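Local coordinates for protein serine acetyltransferase 1, putative (Entamoeba histolytica, PDB 7BW9) that probably transfers an acetyl group to L-serine in the biosynthesis of cysteine and, in this crystal, holds cysteine at sites between its subunits, at residues A[43-48]-A[132-137]; A[110-115]-A[193-198]; A[115-118]-A[122-125]. One frame throughout, in Å; residues are numbered along the deposited sequence.

Interaction 1: residues A[43-48]-A[132-137]; sequences KILFPD and VMMIQR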
ATOM      1  N   LYS A  43      16.609   9.114  11.557  1.00 16.12           N
ATOM      2  CA  LYS A  43      17.307   9.978  12.504  1.00 16.99           C
ATOM      3  C   LYS A  43      18.818   9.823  12.378  1.00 18.39           C
ATOM      4  O   LYS A  43      19.562  10.800  12.529  1.00 21.83           O
ATOM      5  CB  LYS A  43      16.864   9.668  13.939  1.00 15.08           C
ATOM      6  CG  LYS A  43      15.379   9.852  14.196  1.00 17.19           C
ATOM      7  CD  LYS A  43      15.019   9.599  15.662  1.00 25.83           C
ATOM      8  CE  LYS A  43      13.522   9.781  15.896  1.00 28.10           C
ATOM      9  NZ  LYS A  43      13.177   9.980  17.336  1.00 42.09           N
ATOM     10  N   ILE A  44      19.294   8.606  12.113  1.00 13.30           N
ATOM     11  CA  ILE A  44      20.737   8.415  11.960  1.00 21.69           C
ATOM     12  C   ILE A  44      21.250   9.115  10.702  1.00 23.64           C
ATOM     13  O   ILE A  44      22.298   9.770  10.725  1.00 24.07           O
ATOM     14  CB  ILE A  44      21.093   6.919  11.944  1.00 21.72           C
ATOM     15  CG1 ILE A  44      20.867   6.291  13.326  1.00 19.67           C
ATOM     16  CG2 ILE A  44      22.538   6.740  11.509  1.00 23.67           C
ATOM     17  CD1 ILE A  44      20.698   4.773  13.298  1.00 22.17           C
ATOM     18  N   LEU A  45      20.528   8.997   9.584  1.00 17.54           N
ATOM     19  CA  LEU A  45      21.076   9.537   8.339  1.00 18.93           C
ATOM     20  C   LEU A  45      20.850  11.041   8.186  1.00 20.09           C
ATOM     21  O   LEU A  45      21.652  11.716   7.532  1.00 24.91           O
ATOM     22  CB  LEU A  45      20.474   8.818   7.136  1.00 21.53           C
ATOM     23  CG  LEU A  45      20.699   7.310   7.031  1.00 17.96           C
ATOM     24  CD1 LEU A  45      19.862   6.799   5.887  1.00 24.86           C
ATOM     25  CD2 LEU A  45      22.156   6.993   6.813  1.00 18.42           C
ATOM     26  N   PHE A  46      19.775  11.590   8.737  1.00 15.85           N
ATOM     27  CA  PHE A  46      19.476  13.014   8.594  1.00 17.74           C
ATOM     28  C   PHE A  46      18.891  13.568   9.879  1.00 20.02           C
ATOM     29  O   PHE A  46      17.713  13.931   9.933  1.00 17.71           O
ATOM     30  CB  PHE A  46      18.517  13.251   7.432  1.00 22.44           C
ATOM     31  CG  PHE A  46      19.042  12.787   6.140  1.00 22.14           C
ATOM     32  CD1 PHE A  46      19.974  13.545   5.455  1.00 19.22           C
ATOM     33  CD2 PHE A  46      18.614  11.581   5.601  1.00 17.58           C
ATOM     34  CE1 PHE A  46      20.469  13.117   4.241  1.00 17.97           C
ATOM     35  CE2 PHE A  46      19.110  11.142   4.388  1.00 19.22           C
ATOM     36  CZ  PHE A  46      20.046  11.913   3.710  1.00 24.19           C
ATOM     37  N   PRO A  47      19.704  13.672  10.934  1.00 22.02           N
ATOM     38  CA  PRO A  47      19.179  14.219  12.197  1.00 21.22           C
ATOM     39  C   PRO A  47      18.454  15.543  12.032  1.00 23.18           C
ATOM     40  O   PRO A  47      17.428  15.763  12.687  1.00 25.76           O
ATOM     41  CB  PRO A  47      20.436  14.354  13.072  1.00 19.86           C
ATOM     42  CG  PRO A  47      21.622  14.109  12.142  1.00 23.22           C
ATOM     43  CD  PRO A  47      21.095  13.209  11.069  1.00 18.18           C
ATOM     44  N   ASP A  48      18.929  16.421  11.152  1.00 23.70           N
ATOM     45  CA  ASP A  48      18.305  17.739  11.062  1.00 27.13           C
ATOM     46  C   ASP A  48      16.822  17.672  10.711  1.00 31.25           C
ATOM     47  O   ASP A  48      16.073  18.580  11.086  1.00 36.14           O
ATOM     48  CB  ASP A  48      19.040  18.609  10.046  1.00 30.95           C
ATOM     49  CG  ASP A  48      20.378  19.115  10.566  1.00 31.97           C
ATOM     50  OD1 ASP A  48      20.842  18.636  11.630  1.00 35.58           O
ATOM     51  OD2 ASP A  48      20.973  19.987   9.897  1.00 41.78           O
ATOM     52  N   VAL A 132      12.257   3.825   0.968  1.00 12.31           N
ATOM     53  CA  VAL A 132      12.468   2.409   0.668  1.00 13.37           C
ATOM     54  C   VAL A 132      13.947   2.137   0.422  1.00 12.24           C
ATOM     55  O   VAL A 132      14.450   1.060   0.759  1.00 14.66           O
ATOM     56  CB  VAL A 132      11.580   1.955  -0.516  1.00 15.18           C
ATOM     57  CG1 VAL A 132      12.128   2.454  -1.850  1.00 14.45           C
ATOM     58  CG2 VAL A 132      11.470   0.434  -0.549  1.00 16.45           C
ATOM     59  N   MET A 133      14.676   3.111  -0.132  1.00 14.23           N
ATOM     60  CA  MET A 133      16.094   2.915  -0.403  1.00 14.71           C
ATOM     61  C   MET A 133      16.948   3.042   0.855  1.00 15.02           C
ATOM     62  O   MET A 133      17.954   2.336   0.979  1.00 15.39           O
ATOM     63  CB  MET A 133      16.559   3.890  -1.484  1.00 15.86           C
ATOM     64  CG  MET A 133      16.045   3.507  -2.888  1.00 18.59           C
ATOM     65  SD  MET A 133      16.226   1.743  -3.278  1.00 24.73           S
ATOM     66  CE  MET A 133      18.023   1.609  -3.183  1.00 16.63           C
ATOM     67  N   MET A 134      16.569   3.915   1.799  1.00 11.34           N
ATOM     68  CA  MET A 134      17.183   3.867   3.126  1.00 16.07           C
ATOM     69  C   MET A 134      17.142   2.449   3.696  1.00 16.27           C
ATOM     70  O   MET A 134      18.151   1.927   4.177  1.00 20.34           O
ATOM     71  CB  MET A 134      16.469   4.827   4.080  1.00 20.86           C
ATOM     72  CG  MET A 134      16.471   6.294   3.682  1.00 24.24           C
ATOM     73  SD  MET A 134      15.690   7.265   5.000  1.00 21.98           S
ATOM     74  CE  MET A 134      15.951   8.947   4.433  1.00 19.82           C
ATOM     75  N   ILE A 135      15.977   1.805   3.643  1.00 12.44           N
ATOM     76  CA  ILE A 135      15.869   0.442   4.155  1.00 13.08           C
ATOM     77  C   ILE A 135      16.616  -0.543   3.258  1.00 15.61           C
ATOM     78  O   ILE A 135      17.324  -1.433   3.754  1.00 12.96           O
ATOM     79  CB  ILE A 135      14.392   0.052   4.307  1.00 11.95           C
ATOM     80  CG1 ILE A 135      13.677   1.069   5.187  1.00 20.45           C
ATOM     81  CG2 ILE A 135      14.255  -1.355   4.894  1.00 10.22           C
ATOM     82  CD1 ILE A 135      14.203   1.123   6.643  1.00 18.95           C
ATOM     83  N   GLN A 136      16.468  -0.414   1.928  1.00 13.17           N
ATOM     84  CA  GLN A 136      17.014  -1.433   1.026  1.00 11.49           C
ATOM     85  C   GLN A 136      18.533  -1.482   1.092  1.00 14.27           C
ATOM     86  O   GLN A 136      19.123  -2.569   1.096  1.00 13.25           O
ATOM     87  CB  GLN A 136      16.567  -1.186  -0.418  1.00 10.77           C
ATOM     88  CG  GLN A 136      16.603  -2.475  -1.308  1.00 15.62           C
ATOM     89  CD  GLN A 136      17.977  -2.769  -1.887  1.00 15.15           C
ATOM     90  OE1 GLN A 136      18.791  -1.862  -2.034  1.00 20.99           O
ATOM     91  NE2 GLN A 136      18.252  -4.039  -2.185  1.00 12.23           N
ATOM     92  N   ARG A 137      19.185  -0.318   1.128  1.00 12.58           N
ATOM     93  CA  ARG A 137      20.641  -0.305   1.186  1.00 18.90           C
ATOM     94  C   ARG A 137      21.157  -0.889   2.500  1.00 23.22           C
ATOM     95  O   ARG A 137      22.221  -1.519   2.519  1.00 18.59           O
ATOM     96  CB  ARG A 137      21.140   1.123   0.948  1.00 19.17           C
ATOM     97  CG  ARG A 137      20.699   1.629  -0.441  1.00 18.95           C
ATOM     98  CD  ARG A 137      21.573   2.733  -0.963  1.00 18.71           C
ATOM     99  NE  ARG A 137      21.093   3.330  -2.212  1.00 20.55           N
ATOM    100  CZ  ARG A 137      21.307   2.814  -3.427  1.00 22.19           C
ATOM    101  NH1 ARG A 137      21.972   1.674  -3.564  1.00 18.57           N
ATOM    102  NH2 ARG A 137      20.861   3.448  -4.506  1.00 15.58           N
TER

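Interaction 2: residues A[110-115]-A[193-198]; sequences AYTGDP and GNWCRV. With CYS (cysteine), chain D.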
ATOM      1  N   ALA A 110      16.085  12.267  -6.930  1.00 13.29           N
ATOM      2  CA  ALA A 110      14.665  12.580  -6.787  1.00 16.34           C
ATOM      3  C   ALA A 110      14.404  14.043  -7.119  1.00 18.36           C
ATOM      4  O   ALA A 110      13.412  14.376  -7.788  1.00 15.00           O
ATOM      5  CB  ALA A 110      14.186  12.256  -5.360  1.00 16.80           C
ATOM      6  N   TYR A 111      15.279  14.924  -6.642  1.00 13.62           N
ATOM      7  CA  TYR A 111      15.087  16.376  -6.879  1.00 18.80           C
ATOM      8  C   TYR A 111      15.196  16.724  -8.367  1.00 16.54           C
ATOM      9  O   TYR A 111      14.386  17.494  -8.828  1.00 18.05           O
ATOM     10  CB  TYR A 111      16.043  17.230  -6.055  1.00 19.51           C
ATOM     11  CG  TYR A 111      15.924  18.701  -6.347  1.00 27.73           C
ATOM     12  CD1 TYR A 111      14.844  19.436  -5.900  1.00 26.57           C
ATOM     13  CD2 TYR A 111      16.895  19.356  -7.080  1.00 31.86           C
ATOM     14  CE1 TYR A 111      14.734  20.788  -6.160  1.00 31.95           C
ATOM     15  CE2 TYR A 111      16.805  20.709  -7.348  1.00 32.00           C
ATOM     16  CZ  TYR A 111      15.721  21.425  -6.889  1.00 34.44           C
ATOM     17  OH  TYR A 111      15.647  22.750  -7.168  1.00 43.35           O
ATOM     18  N   THR A 112      16.174  16.170  -9.076  1.00 14.48           N
ATOM     19  CA  THR A 112      16.317  16.496 -10.497  1.00 24.15           C
ATOM     20  C   THR A 112      15.248  15.811 -11.333  1.00 20.47           C
ATOM     21  O   THR A 112      14.798  16.374 -12.332  1.00 23.10           O
ATOM     22  CB  THR A 112      17.706  16.108 -11.033  1.00 24.79           C
ATOM     23  OG1 THR A 112      17.780  14.688 -11.198  1.00 33.02           O
ATOM     24  CG2 THR A 112      18.798  16.515 -10.077  1.00 21.72           C
ATOM     25  N   GLY A 113      14.829  14.609 -10.938  1.00 21.17           N
ATOM     26  CA  GLY A 113      13.894  13.798 -11.683  1.00 17.05           C
ATOM     27  C   GLY A 113      12.427  14.115 -11.483  1.00 25.04           C
ATOM     28  O   GLY A 113      11.587  13.511 -12.158  1.00 22.45           O
ATOM     29  N   ASP A 114      12.065  15.027 -10.586  1.00 22.04           N
ATOM     30  CA  ASP A 114      10.655  15.262 -10.272  1.00 25.88           C
ATOM     31  C   ASP A 114      10.337  16.750 -10.258  1.00 23.99           C
ATOM     32  O   ASP A 114      10.757  17.461  -9.316  1.00 18.90           O
ATOM     33  CB  ASP A 114      10.283  14.604  -8.942  1.00 25.10           C
ATOM     34  CG  ASP A 114       8.792  14.742  -8.600  1.00 23.71           C
ATOM     35  OD1 ASP A 114       7.995  15.072  -9.505  1.00 20.67           O
ATOM     36  OD2 ASP A 114       8.425  14.525  -7.413  1.00 23.42           O
ATOM     37  N   PRO A 115       9.571  17.248 -11.236  1.00 21.11           N
ATOM     38  CA  PRO A 115       9.151  18.656 -11.197  1.00 24.16           C
ATOM     39  C   PRO A 115       8.364  19.031  -9.945  1.00 25.66           C
ATOM     40  O   PRO A 115       8.345  20.213  -9.597  1.00 23.72           O
ATOM     41  CB  PRO A 115       8.296  18.807 -12.464  1.00 25.30           C
ATOM     42  CG  PRO A 115       8.717  17.673 -13.352  1.00 24.91           C
ATOM     43  CD  PRO A 115       9.039  16.547 -12.414  1.00 23.18           C
ATOM     44  N   GLY A 193      21.433  -0.249 -12.740  1.00 19.32           N
ATOM     45  CA  GLY A 193      22.583   0.629 -12.865  1.00 20.59           C
ATOM     46  C   GLY A 193      22.384   1.979 -12.202  1.00 20.72           C
ATOM     47  O   GLY A 193      21.603   2.124 -11.257  1.00 17.23           O
ATOM     48  N   ASN A 194      23.093   2.992 -12.715  1.00 18.85           N
ATOM     49  CA  ASN A 194      23.101   4.331 -12.136  1.00 17.30           C
ATOM     50  C   ASN A 194      22.118   5.249 -12.858  1.00 19.42           C
ATOM     51  O   ASN A 194      21.836   5.082 -14.049  1.00 13.66           O
ATOM     52  CB  ASN A 194      24.504   4.948 -12.193  1.00 16.95           C
ATOM     53  CG  ASN A 194      25.567   4.061 -11.551  1.00 19.46           C
ATOM     54  OD1 ASN A 194      25.327   3.406 -10.534  1.00 17.05           O
ATOM     55  ND2 ASN A 194      26.743   4.014 -12.170  1.00 21.67           N
ATOM     56  N   TRP A 195      21.598   6.226 -12.110  1.00 15.80           N
ATOM     57  CA  TRP A 195      20.691   7.243 -12.641  1.00 17.26           C
ATOM     58  C   TRP A 195      19.443   6.631 -13.272  1.00 17.44           C
ATOM     59  O   TRP A 195      18.932   7.134 -14.269  1.00 17.85           O
ATOM     60  CB  TRP A 195      21.415   8.163 -13.645  1.00 16.07           C
ATOM     61  CG  TRP A 195      22.141   9.257 -12.928  1.00 20.52           C
ATOM     62  CD1 TRP A 195      23.468   9.315 -12.664  1.00 20.47           C
ATOM     63  CD2 TRP A 195      21.561  10.426 -12.331  1.00 19.70           C
ATOM     64  NE1 TRP A 195      23.763  10.452 -11.952  1.00 21.57           N
ATOM     65  CE2 TRP A 195      22.611  11.152 -11.732  1.00 18.38           C
ATOM     66  CE3 TRP A 195      20.253  10.925 -12.236  1.00 20.10           C
ATOM     67  CZ2 TRP A 195      22.402  12.357 -11.071  1.00 20.09           C
ATOM     68  CZ3 TRP A 195      20.045  12.119 -11.567  1.00 19.88           C
ATOM     69  CH2 TRP A 195      21.115  12.824 -10.995  1.00 18.35           C
ATOM     70  N   CYS A 196      18.930   5.546 -12.707  1.00 18.60           N
ATOM     71  CA  CYS A 196      17.677   4.996 -13.202  1.00 16.87           C
ATOM     72  C   CYS A 196      16.491   5.642 -12.504  1.00 18.78           C
ATOM     73  O   CYS A 196      16.594   6.132 -11.370  1.00 14.51           O
ATOM     74  CB  CYS A 196      17.653   3.481 -13.030  1.00 15.30           C
ATOM     75  SG  CYS A 196      18.885   2.731 -14.162  1.00 19.32           S
ATOM     76  N   ARG A 197      15.367   5.671 -13.218  1.00 18.36           N
ATOM     77  CA  ARG A 197      14.112   6.233 -12.729  1.00 18.48           C
ATOM     78  C   ARG A 197      12.995   5.253 -13.047  1.00 19.68           C
ATOM     79  O   ARG A 197      12.838   4.826 -14.199  1.00 16.51           O
ATOM     80  CB  ARG A 197      13.829   7.604 -13.349  1.00 15.08           C
ATOM     81  CG  ARG A 197      12.696   8.386 -12.689  1.00 26.77           C
ATOM     82  CD  ARG A 197      12.738   9.868 -13.085  1.00 31.46           C
ATOM     83  NE  ARG A 197      12.250  10.084 -14.443  1.00 32.39           N
ATOM     84  CZ  ARG A 197      13.016  10.424 -15.479  1.00 38.85           C
ATOM     85  NH1 ARG A 197      14.318  10.604 -15.312  1.00 37.97           N
ATOM     86  NH2 ARG A 197      12.475  10.583 -16.686  1.00 36.38           N
ATOM     87  N   VAL A 198      12.234   4.892 -12.024  1.00 11.64           N
ATOM     88  CA  VAL A 198      11.189   3.885 -12.116  1.00 11.50           C
ATOM     89  C   VAL A 198       9.919   4.455 -11.494  1.00 16.14           C
ATOM     90  O   VAL A 198       9.974   5.074 -10.430  1.00 18.70           O
ATOM     91  CB  VAL A 198      11.621   2.589 -11.400  1.00 17.79           C
ATOM     92  CG1 VAL A 198      10.490   1.618 -11.355  1.00 17.09           C
ATOM     93  CG2 VAL A 198      12.857   1.973 -12.075  1.00 12.49           C
TER
HETATM   94  N   CYS D 401       5.976  13.440 -10.148  1.00 20.00           N
HETATM   95  CA  CYS D 401       6.042  13.773 -11.596  1.00 20.00           C
HETATM   96  C   CYS D 401       5.479  15.182 -11.861  1.00 20.00           C
HETATM   97  O   CYS D 401       5.018  15.822 -10.969  1.00 20.00           O
HETATM   98  CB  CYS D 401       5.324  12.710 -12.417  1.00 20.00           C
HETATM   99  SG  CYS D 401       3.551  12.589 -12.087  1.00 20.00           S
HETATM  100  OXT CYS D 401       5.544  15.608 -13.004  1.00 20.00           O

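Interaction 3: residues A[115-118]-A[122-125]; sequences PAAS and MIIR. With CYS (cysteine), chain D.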
ATOM      1  N   PRO A 115       9.571  17.248 -11.236  1.00 21.11           N
ATOM      2  CA  PRO A 115       9.151  18.656 -11.197  1.00 24.16           C
ATOM      3  C   PRO A 115       8.364  19.031  -9.945  1.00 25.66           C
ATOM      4  O   PRO A 115       8.345  20.213  -9.597  1.00 23.72           O
ATOM      5  CB  PRO A 115       8.296  18.807 -12.464  1.00 25.30           C
ATOM      6  CG  PRO A 115       8.717  17.673 -13.352  1.00 24.91           C
ATOM      7  CD  PRO A 115       9.039  16.547 -12.414  1.00 23.18           C
ATOM      8  N   ALA A 116       7.717  18.076  -9.263  1.00 21.93           N
ATOM      9  CA  ALA A 116       6.965  18.370  -8.040  1.00 24.55           C
ATOM     10  C   ALA A 116       7.834  18.420  -6.788  1.00 22.39           C
ATOM     11  O   ALA A 116       7.367  18.899  -5.749  1.00 26.03           O
ATOM     12  CB  ALA A 116       5.850  17.336  -7.830  1.00 22.57           C
ATOM     13  N   ALA A 117       9.066  17.922  -6.841  1.00 24.31           N
ATOM     14  CA  ALA A 117       9.970  17.984  -5.697  1.00 21.88           C
ATOM     15  C   ALA A 117      10.574  19.381  -5.626  1.00 26.74           C
ATOM     16  O   ALA A 117      11.403  19.755  -6.461  1.00 35.70           O
ATOM     17  CB  ALA A 117      11.050  16.914  -5.813  1.00 19.76           C
ATOM     18  N   SER A 118      10.164  20.161  -4.632  1.00 31.12           N
ATOM     19  CA  SER A 118      10.588  21.550  -4.543  1.00 35.10           C
ATOM     20  C   SER A 118      11.713  21.795  -3.532  1.00 34.29           C
ATOM     21  O   SER A 118      12.317  22.871  -3.562  1.00 30.08           O
ATOM     22  CB  SER A 118       9.381  22.439  -4.207  1.00 30.09           C
ATOM     23  OG  SER A 118       8.894  22.151  -2.915  1.00 34.54           O
ATOM     24  N   MET A 122      11.410  18.260   1.786  1.00 23.92           N
ATOM     25  CA  MET A 122      10.230  17.522   1.353  1.00 22.95           C
ATOM     26  C   MET A 122      10.608  16.108   0.934  1.00 21.76           C
ATOM     27  O   MET A 122       9.980  15.130   1.356  1.00 22.76           O
ATOM     28  CB  MET A 122       9.554  18.263   0.199  1.00 24.07           C
ATOM     29  CG  MET A 122       8.576  17.404  -0.610  1.00 31.01           C
ATOM     30  SD  MET A 122       8.021  18.175  -2.153  1.00 35.79           S
ATOM     31  CE  MET A 122       7.331  19.700  -1.541  1.00 30.44           C
ATOM     32  N   ILE A 123      11.665  15.987   0.128  1.00 20.98           N
ATOM     33  CA  ILE A 123      12.106  14.682  -0.353  1.00 21.98           C
ATOM     34  C   ILE A 123      12.524  13.809   0.821  1.00 21.77           C
ATOM     35  O   ILE A 123      12.126  12.641   0.927  1.00 16.37           O
ATOM     36  CB  ILE A 123      13.249  14.850  -1.376  1.00 17.03           C
ATOM     37  CG1 ILE A 123      12.752  15.591  -2.618  1.00 19.63           C
ATOM     38  CG2 ILE A 123      13.855  13.502  -1.775  1.00 14.30           C
ATOM     39  CD1 ILE A 123      13.856  16.172  -3.439  1.00 17.69           C
ATOM     40  N   ILE A 124      13.315  14.371   1.731  1.00 15.57           N
ATOM     41  CA  ILE A 124      13.866  13.568   2.812  1.00 21.18           C
ATOM     42  C   ILE A 124      12.760  13.103   3.747  1.00 19.62           C
ATOM     43  O   ILE A 124      12.761  11.962   4.218  1.00 16.14           O
ATOM     44  CB  ILE A 124      14.939  14.369   3.565  1.00 23.57           C
ATOM     45  CG1 ILE A 124      16.183  14.548   2.691  1.00 21.48           C
ATOM     46  CG2 ILE A 124      15.274  13.683   4.886  1.00 18.02           C
ATOM     47  CD1 ILE A 124      17.250  15.452   3.318  1.00 24.45           C
ATOM     48  N   ARG A 125      11.795  13.970   4.021  1.00 20.49           N
ATOM     49  CA  ARG A 125      10.819  13.639   5.048  1.00 22.00           C
ATOM     50  C   ARG A 125       9.685  12.784   4.510  1.00 26.10           C
ATOM     51  O   ARG A 125       9.084  12.011   5.265  1.00 20.85           O
ATOM     52  CB  ARG A 125      10.275  14.924   5.668  1.00 22.41           C
ATOM     53  CG  ARG A 125      11.203  15.442   6.774  1.00 27.03           C
ATOM     54  CD  ARG A 125      10.635  16.603   7.555  1.00 23.61           C
ATOM     55  NE  ARG A 125       9.331  16.345   8.144  1.00 21.24           N
ATOM     56  CZ  ARG A 125       9.117  15.779   9.335  1.00 27.16           C
ATOM     57  NH1 ARG A 125      10.123  15.351  10.087  1.00 25.90           N
ATOM     58  NH2 ARG A 125       7.876  15.634   9.776  1.00 22.57           N
TER
HETATM   59  N   CYS D 401       5.976  13.440 -10.148  1.00 20.00           N
HETATM   60  CA  CYS D 401       6.042  13.773 -11.596  1.00 20.00           C
HETATM   61  C   CYS D 401       5.479  15.182 -11.861  1.00 20.00           C
HETATM   62  O   CYS D 401       5.018  15.822 -10.969  1.00 20.00           O
HETATM   63  CB  CYS D 401       5.324  12.710 -12.417  1.00 20.00           C
HETATM   64  SG  CYS D 401       3.551  12.589 -12.087  1.00 20.00           S
HETATM   65  OXT CYS D 401       5.544  15.608 -13.004  1.00 20.00           O

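Interaction 1: residues A[43-48]-A[132-137]
The Met134 side chain sets out from helix 128-144 with CG beside the backbone N (chi1 -60°) and then runs straight, with SD (chi2 -176°) and CE (chi3 174°) both in extended positions, so that the whole chain reaches across to the C-terminal end of helix 36-45. There it meets two successive side chains, Leu45 and Phe46. Leu45 points at the methionine; its side chain and that of Met134 run past each other in opposite directions, and the touch is between Leu45 CD1 and Met134 CG at 4.1 Å. Farther out, the methionine methyl arrives at the rim of the Phe46 ring, close to the ring plane, so this is an edge contact and no packing of CE over the aromatic face. Met134 CE lies 3.8 Å from Phe46 CE2 and 3.9 Å from Phe46 CD2, almost evenly placed against that one bond of the ring. The helix ends at Leu45, and Phe46, already non-helical, starts off to one side of Met134 but brings its ring nearer. The contact is small, wholly apolar and buried. The two backbones stay well apart, with 8.6 Å between Leu45 CA and Met134 CA; the gap is filled from both sides, by Leu45 and by the first part of Met134, while the extended end goes on to Phe46. Helix 96-113 flanks the contact: Val103 and Ile107 pack on the Phe46 ring, and Arg100 takes the carbonyl oxygen of Leu45. Ile44 faces helix 58-79, and Ile135, next to Met134, packs against helix 148-162. The contact thus lies among the N-terminal helices, and helix 128-144 links it directly to the beta-helix, where Arg137, paired with Asp106, bonds to the carbonyls of Ile172 and Gly173.

Interaction 2: residues A[110-115]-A[193-198]
Thr112 OG1 meets the six-membered ring of Trp195 at its outer edge and in its plane, 3.4 Å from Trp195 CZ3 and 3.8 Å from Trp195 CH2, the two side chains crossing at about a right angle. The hydroxyl also makes a weak hydrogen bond with Ala109 O, back in the helix; its contact with the indole edge is van der Waals. At the next residue, the carbonyl of Gly113 lies beside the aliphatic part of Arg197, with Gly113 O 3.9 Å from Arg197 CD. The arginine starts out toward Gly113 with CG anti to the backbone N, and a bend at chi3 (76°) then turns its end aside; Arg197 NE is engaged by Tyr199 OH. Gly113 and Arg197 are the closest backbone positions, 7.6 Å between their CA atoms. Here the C-terminal end of helix 96-113 rests on the outside of a left-handed parallel beta-helix, the hallmark of the hexapeptide-repeat acyltransferases. Strand 197-198 lies between strands 177-178 and 231-232 of successive coils, and Trp195, with positive phi, occupies the turn before it, its indole stacked with His175 and nearly parallel to Phe229. The chain leaving the helix enters a pocket between subunits, where serine probably binds in this family. There Asp114 OD1 accepts a hydrogen bond of 2.7 Å from the amino N of the bound cysteine. Asp179 of the same chain and Arg222 of a second subunit also hydrogen-bond the ligand. Asp114 OD1 receives Ala116 N as well, and OD2 is held by Tyr127 OH.

Interaction 3: residues A[115-118]-A[122-125]
Met122 and Ile123 lie next to each other in the first turn of helix 120-126 and meet the preceding loop in different ways. Met122 turns toward the loop with CG anti to the backbone N (chi1 162°), continues extended to SD, and bends at chi3 (-57°) so that its end hooks along the loop backbone. The sulfur passes beside Ala116 and Ala117, with Met122 SD 3.7 Å from Ala116 O and 4.0 Å from Ala117 CA. Its methyl then comes close to the serine hydroxyl, Met122 CE lying 3.2 Å from Ser118 OG. Ile123 offers its longer branch instead: its CD1 lies 3.7 Å from Ala117 CB, and its CG1 is at 3.9 Å from the same methyl, so the alanine packs against the end of that branch. These meetings pack the connection between helix 96-113 and helix 120-126; Ser119, just ahead of the second of these, accepts the N-H of Met122 on its OG, as an N-cap residue does, and the loop folds back on the helix it leads into. Ile123 reaches helix 96-113 as well, at Ile107. Upstream, Ala116 CB, 3.6 Å from O of the bound cysteine, and Pro115 CD, 3.7 Å from its OXT, line this side of the ligand, which Arg222 of a second subunit both hydrogen-bonds and, packing on Pro115 and Ala116, helps to enclose. That subunit also covers the methionine side, through Glu149, and its Glu153 forms a salt bridge with Arg125 on the following part of the helix.

How the interactions relate
Interaction 1 belongs to the buried helical bundle and is purely apolar, whereas interaction 2 sits at the surface, where helix meets beta-helix and polar atoms take part. Interaction 3 is largely buried but mixes methyl packing with backbone carbonyl and hydroxyl neighbours. Interactions 2 and 3 share Pro115, both border the bound cysteine and a second subunit, and are joined by Ile123, whose branches pack on Ala110 and Tyr111 of helix 96-113. Interaction 1 touches interaction 3 through Phe46 and Ile124, but only approaches interaction 2, with nearest atoms about 7 Å apart. Helix 96-113 packs beside interactions 1 and 3 and supplies one side of interaction 2.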